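Long-range contacts in lipase, class 3 (PDB 6L7N), which probably hydrolyses the ester bonds of lipids such as triacylglycerols, as a fungal class 3 lipase of the alpha/beta-hydrolase fold: residues A[98-103]-A[110-115]; A[71-76]-A[134-139]. One frame throughout, in Å; residues are numbered along the deposited sequence.

Contact 1 (A[98-103]-A[110-115])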
loop_
_atom_site.group_PDB
_atom_site.type_symbol
_atom_site.label_atom_id
_atom_site.label_comp_id
_atom_site.label_asym_id
_atom_site.label_seq_id
_atom_site.Cartn_x
_atom_site.Cartn_y
_atom_site.Cartn_z
ATOM N N VAL A 98 -17.952 5.117 5.042
ATOM C CA VAL A 98 -19.086 5.380 4.150
ATOM C C VAL A 98 -18.826 4.671 2.823
ATOM O O VAL A 98 -17.719 4.735 2.285
ATOM C CB VAL A 98 -19.307 6.893 3.908
ATOM C CG1 VAL A 98 -20.486 7.119 2.965
ATOM C CG2 VAL A 98 -19.504 7.668 5.203
ATOM N N TYR A 99 -19.848 4.002 2.287
ATOM C CA TYR A 99 -19.719 3.396 0.972
ATOM C C TYR A 99 -19.801 4.449 -0.132
ATOM O O TYR A 99 -20.401 5.518 0.030
ATOM C CB TYR A 99 -20.827 2.377 0.726
ATOM C CG TYR A 99 -20.727 1.122 1.538
ATOM C CD1 TYR A 99 -19.725 0.196 1.301
ATOM C CD2 TYR A 99 -21.646 0.856 2.538
ATOM C CE1 TYR A 99 -19.640 -0.959 2.037
ATOM C CE2 TYR A 99 -21.573 -0.298 3.274
ATOM C CZ TYR A 99 -20.565 -1.199 3.029
ATOM O OH TYR A 99 -20.502 -2.353 3.779
ATOM N N THR A 100 -19.215 4.115 -1.286
ATOM C CA THR A 100 -19.425 4.886 -2.506
ATOM C C THR A 100 -19.234 3.974 -3.710
ATOM O O THR A 100 -18.605 2.915 -3.620
ATOM C CB THR A 100 -18.484 6.097 -2.615
ATOM O OG1 THR A 100 -18.967 6.981 -3.629
ATOM C CG2 THR A 100 -17.073 5.655 -3.020
ATOM N N ASN A 101 -19.801 4.398 -4.843
ATOM C CA ASN A 101 -19.739 3.639 -6.087
ATOM C C ASN A 101 -18.621 4.202 -6.948
ATOM O O ASN A 101 -18.793 5.278 -7.538
ATOM C CB ASN A 101 -21.075 3.710 -6.828
ATOM C CG ASN A 101 -21.078 2.912 -8.139
ATOM O OD1 ASN A 101 -20.042 2.461 -8.623
ATOM N ND2 ASN A 101 -22.266 2.727 -8.708
ATOM N N PRO A 102 -17.478 3.524 -7.060
ATOM C CA PRO A 102 -16.331 4.082 -7.788
ATOM C C PRO A 102 -16.365 3.852 -9.291
ATOM O O PRO A 102 -15.424 4.262 -9.979
ATOM C CB PRO A 102 -15.152 3.344 -7.151
ATOM C CG PRO A 102 -15.700 1.994 -6.829
ATOM C CD PRO A 102 -17.156 2.235 -6.424
ATOM N N ASP A 103 -17.416 3.223 -9.826
ATOM C CA ASP A 103 -17.511 2.894 -11.258
ATOM C C ASP A 103 -16.446 1.889 -11.688
ATOM O O ASP A 103 -15.958 1.942 -12.822
ATOM C CB ASP A 103 -17.422 4.136 -12.160
ATOM C CG ASP A 103 -18.642 5.046 -12.061
ATOM O OD1 ASP A 103 -19.777 4.581 -12.336
ATOM O OD2 ASP A 103 -18.459 6.243 -11.733
ATOM N N ALA A 110 -16.714 1.025 -2.850
ATOM C CA ALA A 110 -15.455 1.324 -2.190
ATOM C C ALA A 110 -15.696 2.211 -0.974
ATOM O O ALA A 110 -16.741 2.848 -0.829
ATOM C CB ALA A 110 -14.461 2.020 -3.141
ATOM N N ASP A 111 -14.712 2.226 -0.089
ATOM C CA ASP A 111 -14.693 3.158 1.028
ATOM C C ASP A 111 -14.546 4.578 0.508
ATOM O O ASP A 111 -13.606 4.879 -0.234
ATOM C CB ASP A 111 -13.527 2.848 1.964
ATOM C CG ASP A 111 -13.443 3.805 3.108
ATOM O OD1 ASP A 111 -12.889 4.937 2.982
ATOM O OD2 ASP A 111 -13.959 3.427 4.156
ATOM N N LEU A 112 -15.461 5.455 0.917
ATOM C CA LEU A 112 -15.522 6.789 0.321
ATOM C C LEU A 112 -14.245 7.592 0.563
ATOM O O LEU A 112 -13.786 8.320 -0.325
ATOM C CB LEU A 112 -16.727 7.544 0.877
ATOM C CG LEU A 112 -16.811 9.022 0.473
ATOM C CD1 LEU A 112 -16.967 9.145 -1.044
ATOM C CD2 LEU A 112 -17.936 9.717 1.220
ATOM N N GLY A 113 -13.684 7.519 1.772
ATOM C CA GLY A 113 -12.499 8.320 2.063
ATOM C C GLY A 113 -11.330 7.953 1.172
ATOM O O GLY A 113 -10.681 8.819 0.568
ATOM N N PHE A 114 -11.057 6.653 1.060
ATOM C CA PHE A 114 -9.912 6.206 0.275
ATOM C C PHE A 114 -10.123 6.493 -1.208
ATOM O O PHE A 114 -9.220 6.995 -1.894
ATOM C CB PHE A 114 -9.676 4.711 0.501
ATOM C CG PHE A 114 -9.469 4.332 1.943
ATOM C CD1 PHE A 114 -8.760 5.166 2.806
ATOM C CD2 PHE A 114 -9.944 3.127 2.427
ATOM C CE1 PHE A 114 -8.556 4.804 4.130
ATOM C CE2 PHE A 114 -9.742 2.758 3.762
ATOM C CZ PHE A 114 -9.053 3.607 4.612
ATOM N N TRP A 115 -11.309 6.149 -1.731
ATOM C CA TRP A 115 -11.595 6.426 -3.133
ATOM C C TRP A 115 -11.478 7.911 -3.419
ATOM O O TRP A 115 -10.939 8.307 -4.454
ATOM C CB TRP A 115 -12.995 5.931 -3.506
ATOM C CG TRP A 115 -13.291 6.166 -4.937
ATOM C CD1 TRP A 115 -14.180 7.064 -5.469
ATOM C CD2 TRP A 115 -12.662 5.522 -6.038
ATOM N NE1 TRP A 115 -14.159 6.990 -6.843
ATOM C CE2 TRP A 115 -13.218 6.062 -7.214
ATOM C CE3 TRP A 115 -11.680 4.533 -6.148
ATOM C CZ2 TRP A 115 -12.819 5.646 -8.477
ATOM C CZ3 TRP A 115 -11.296 4.118 -7.408
ATOM C CH2 TRP A 115 -11.864 4.681 -8.554
#

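Contact 2 (A[71-76]-A[134-139])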
loop_
_atom_site.group_PDB
_atom_site.type_symbol
_atom_site.label_atom_id
_atom_site.label_comp_id
_atom_site.label_asym_id
_atom_site.label_seq_id
_atom_site.Cartn_x
_atom_site.Cartn_y
_atom_site.Cartn_z
ATOM N N VAL A 71 11.476 6.039 -10.835
ATOM C CA VAL A 71 11.912 5.010 -11.772
ATOM C C VAL A 71 13.118 4.295 -11.188
ATOM O O VAL A 71 14.072 4.938 -10.729
ATOM C CB VAL A 71 12.229 5.577 -13.170
ATOM C CG1 VAL A 71 13.066 4.565 -13.933
ATOM C CG2 VAL A 71 10.921 5.843 -13.963
ATOM N N ASP A 72 13.068 2.966 -11.224
ATOM C CA ASP A 72 14.061 2.055 -10.678
ATOM C C ASP A 72 14.640 1.302 -11.874
ATOM O O ASP A 72 14.008 0.380 -12.401
ATOM C CB ASP A 72 13.388 1.132 -9.665
ATOM C CG ASP A 72 14.309 0.085 -9.101
ATOM O OD1 ASP A 72 15.409 -0.166 -9.659
ATOM O OD2 ASP A 72 13.907 -0.492 -8.072
ATOM N N HIS A 73 15.823 1.732 -12.322
ATOM C CA HIS A 73 16.497 1.087 -13.441
ATOM C C HIS A 73 17.140 -0.236 -13.059
ATOM O O HIS A 73 17.399 -1.065 -13.940
ATOM C CB HIS A 73 17.560 2.030 -14.014
ATOM C CG HIS A 73 16.992 3.278 -14.606
ATOM N ND1 HIS A 73 16.213 3.269 -15.741
ATOM C CD2 HIS A 73 17.073 4.571 -14.214
ATOM C CE1 HIS A 73 15.846 4.504 -16.031
ATOM N NE2 HIS A 73 16.351 5.314 -15.117
ATOM N N ALA A 74 17.424 -0.447 -11.778
ATOM C CA ALA A 74 17.961 -1.736 -11.361
ATOM C C ALA A 74 16.918 -2.835 -11.505
ATOM O O ALA A 74 17.221 -3.925 -12.009
ATOM C CB ALA A 74 18.471 -1.653 -9.922
ATOM N N ASN A 75 15.679 -2.566 -11.096
ATOM C CA ASN A 75 14.621 -3.570 -11.131
ATOM C C ASN A 75 13.627 -3.342 -12.264
ATOM O O ASN A 75 12.603 -4.030 -12.321
ATOM C CB ASN A 75 13.905 -3.620 -9.777
ATOM C CG ASN A 75 14.848 -3.988 -8.636
ATOM O OD1 ASN A 75 15.295 -5.131 -8.534
ATOM N ND2 ASN A 75 15.165 -3.017 -7.785
ATOM N N GLU A 76 13.915 -2.412 -13.174
ATOM C CA GLU A 76 13.089 -2.141 -14.350
ATOM C C GLU A 76 11.632 -1.900 -13.951
ATOM O O GLU A 76 10.708 -2.584 -14.394
ATOM C CB GLU A 76 13.202 -3.278 -15.379
ATOM C CG GLU A 76 14.563 -3.324 -16.099
ATOM C CD GLU A 76 14.503 -3.979 -17.485
ATOM O OE1 GLU A 76 13.569 -3.686 -18.264
ATOM O OE2 GLU A 76 15.405 -4.781 -17.812
ATOM N N SER A 134 5.977 5.537 -21.120
ATOM C CA SER A 134 6.469 5.703 -22.482
ATOM C C SER A 134 7.979 5.858 -22.498
ATOM O O SER A 134 8.650 5.337 -23.396
ATOM C CB SER A 134 5.801 6.908 -23.143
ATOM O OG SER A 134 6.553 7.343 -24.259
ATOM N N GLN A 135 8.535 6.584 -21.517
ATOM C CA GLN A 135 9.985 6.756 -21.455
ATOM C C GLN A 135 10.710 5.495 -21.001
ATOM O O GLN A 135 11.933 5.410 -21.175
ATOM C CB GLN A 135 10.364 7.911 -20.522
ATOM C CG GLN A 135 9.796 9.270 -20.895
ATOM C CD GLN A 135 9.607 10.131 -19.671
ATOM O OE1 GLN A 135 9.827 9.668 -18.565
ATOM N NE2 GLN A 135 9.222 11.387 -19.859
ATOM N N ASN A 136 9.997 4.528 -20.413
ATOM C CA ASN A 136 10.584 3.269 -19.942
ATOM C C ASN A 136 9.695 2.097 -20.357
ATOM O O ASN A 136 9.067 1.451 -19.510
ATOM C CB ASN A 136 10.761 3.292 -18.422
ATOM C CG ASN A 136 11.697 4.390 -17.964
ATOM O OD1 ASN A 136 12.919 4.215 -17.935
ATOM N ND2 ASN A 136 11.131 5.534 -17.623
ATOM N N PRO A 137 9.675 1.760 -21.652
ATOM C CA PRO A 137 8.608 0.888 -22.179
ATOM C C PRO A 137 8.623 -0.545 -21.661
ATOM O O PRO A 137 7.557 -1.170 -21.598
ATOM C CB PRO A 137 8.853 0.927 -23.695
ATOM C CG PRO A 137 10.314 1.223 -23.834
ATOM C CD PRO A 137 10.609 2.193 -22.709
ATOM N N GLY A 138 9.783 -1.104 -21.341
ATOM C CA GLY A 138 9.844 -2.472 -20.874
ATOM C C GLY A 138 9.674 -2.625 -19.378
ATOM O O GLY A 138 9.861 -3.726 -18.846
ATOM N N TYR A 139 9.320 -1.552 -18.683
ATOM C CA TYR A 139 9.293 -1.559 -17.227
ATOM C C TYR A 139 7.913 -1.953 -16.718
ATOM O O TYR A 139 6.888 -1.654 -17.338
ATOM C CB TYR A 139 9.677 -0.189 -16.662
ATOM C CG TYR A 139 11.171 0.093 -16.666
ATOM C CD1 TYR A 139 12.029 -0.592 -17.525
ATOM C CD2 TYR A 139 11.718 1.040 -15.818
ATOM C CE1 TYR A 139 13.390 -0.337 -17.530
ATOM C CE2 TYR A 139 13.092 1.307 -15.817
ATOM C CZ TYR A 139 13.918 0.611 -16.677
ATOM O OH TYR A 139 15.279 0.873 -16.677
#

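Contact 1 (A[98-103]-A[110-115])
Pro102 sets its CB over the face of the indole of Trp115: this atom stands 3.4 Å from the centroid of the six-membered ring of Trp115 and only 14° off the ring normal, a CH-pi contact. Proline suits the spot because its compact, rigid ring holds CB at the indole while CG still reaches CB of Ala110 at 3.9 Å, where a small side chain leaves room for it. Thr100 adds a methyl, CG2 coming obliquely to 4.0 Å from CD1 of Trp115. Trp115 CG is anti to the backbone N (chi1 -178°), which swings the indole back toward the hairpin.

Leu112 straddles the other end. Its CD1 packs on CB of Thr100 at 3.7 Å, the two side chains crossing at about a right angle, whereas Val98 lies alongside, CB to CB of Leu112 4.0 Å.

The backbone sets these positions. Thr100 and Ala110 form an antiparallel hydrogen-bonded pair, with N to O distances of 2.8 Å for both Thr100 N to Ala110 O and Ala110 N to Thr100 O. Leu112 N then gives a bond of 2.7 Å to Val98 O, carrying the ladder into the first turn of the helix. Asp111 is the N-cap, its OD1 accepting from Phe114 N through the anti lone pair, while its backbone is hydrogen-bonded to that of Val178.

The hairpin 99-100/110-111 thus runs directly into helix 112-135, whose Phe114 and Trp115 pack on Leu155 of helix 148-161, and Tyr99 stacks on Tyr213 of strand 213-214.

Contact 2 (A[71-76]-A[134-139])
Tyr139 lays its ring against the backbone of Glu76, with CA of Glu76 3.5 Å from the ring centroid and only 2° off the normal, a CH-pi contact. The Glu76 side chain keeps CB, CG and OE1 all close to CD1 and CE1 of Tyr139, OE1 being 3.4 Å from CE1, with the carboxylate and ring planes 44° apart. On the opposite face sits CB of Asn136, from the start of the type I turn that ends at Tyr139.

His73 meets the phenol in the plane of the imidazole: ND1 and OH of Tyr139 are hydrogen-bonded at 2.7 Å. CG of His73 is anti to the carbonyl carbon (chi1 -64°), which brings ND1 to the hydroxyl. Val71 supports both groups, its CG1 touching CE2 of Tyr139 at 3.8 Å and lying over a face of the imidazole. The amide of Asn136 is held by Ala132 O, through ND2.

A leucine in place of Tyr139 would probably leave His73 ND1 without this partner and Glu76 CA without a flat ring to rest on.

The contact packs the turn of hairpin 66-72/77-83 against the turn leading from helix 112-135 into strand 140-146, in the beta-alpha-beta connection between parallel neighbours 77-83 and 140-146.

In the fold
From the N terminus, the chain first reaches contact 2 at the turn after strand 66-72, continues through strand 77-83 and helix 88-94, and comes to the hairpin of contact 1. That contact closes a short loop, with six residues between its segments. Helix 112-135 then carries the chain to the second half of contact 2, which closes a much longer loop of 57 residues, so contact 1 lies wholly within it. Their centres are 32 Å apart and they do not touch: helix 112-135 spans the distance, fixed at its start to the hairpin and leading at its other end to a turn beside the central sheet, just before strand 140-146.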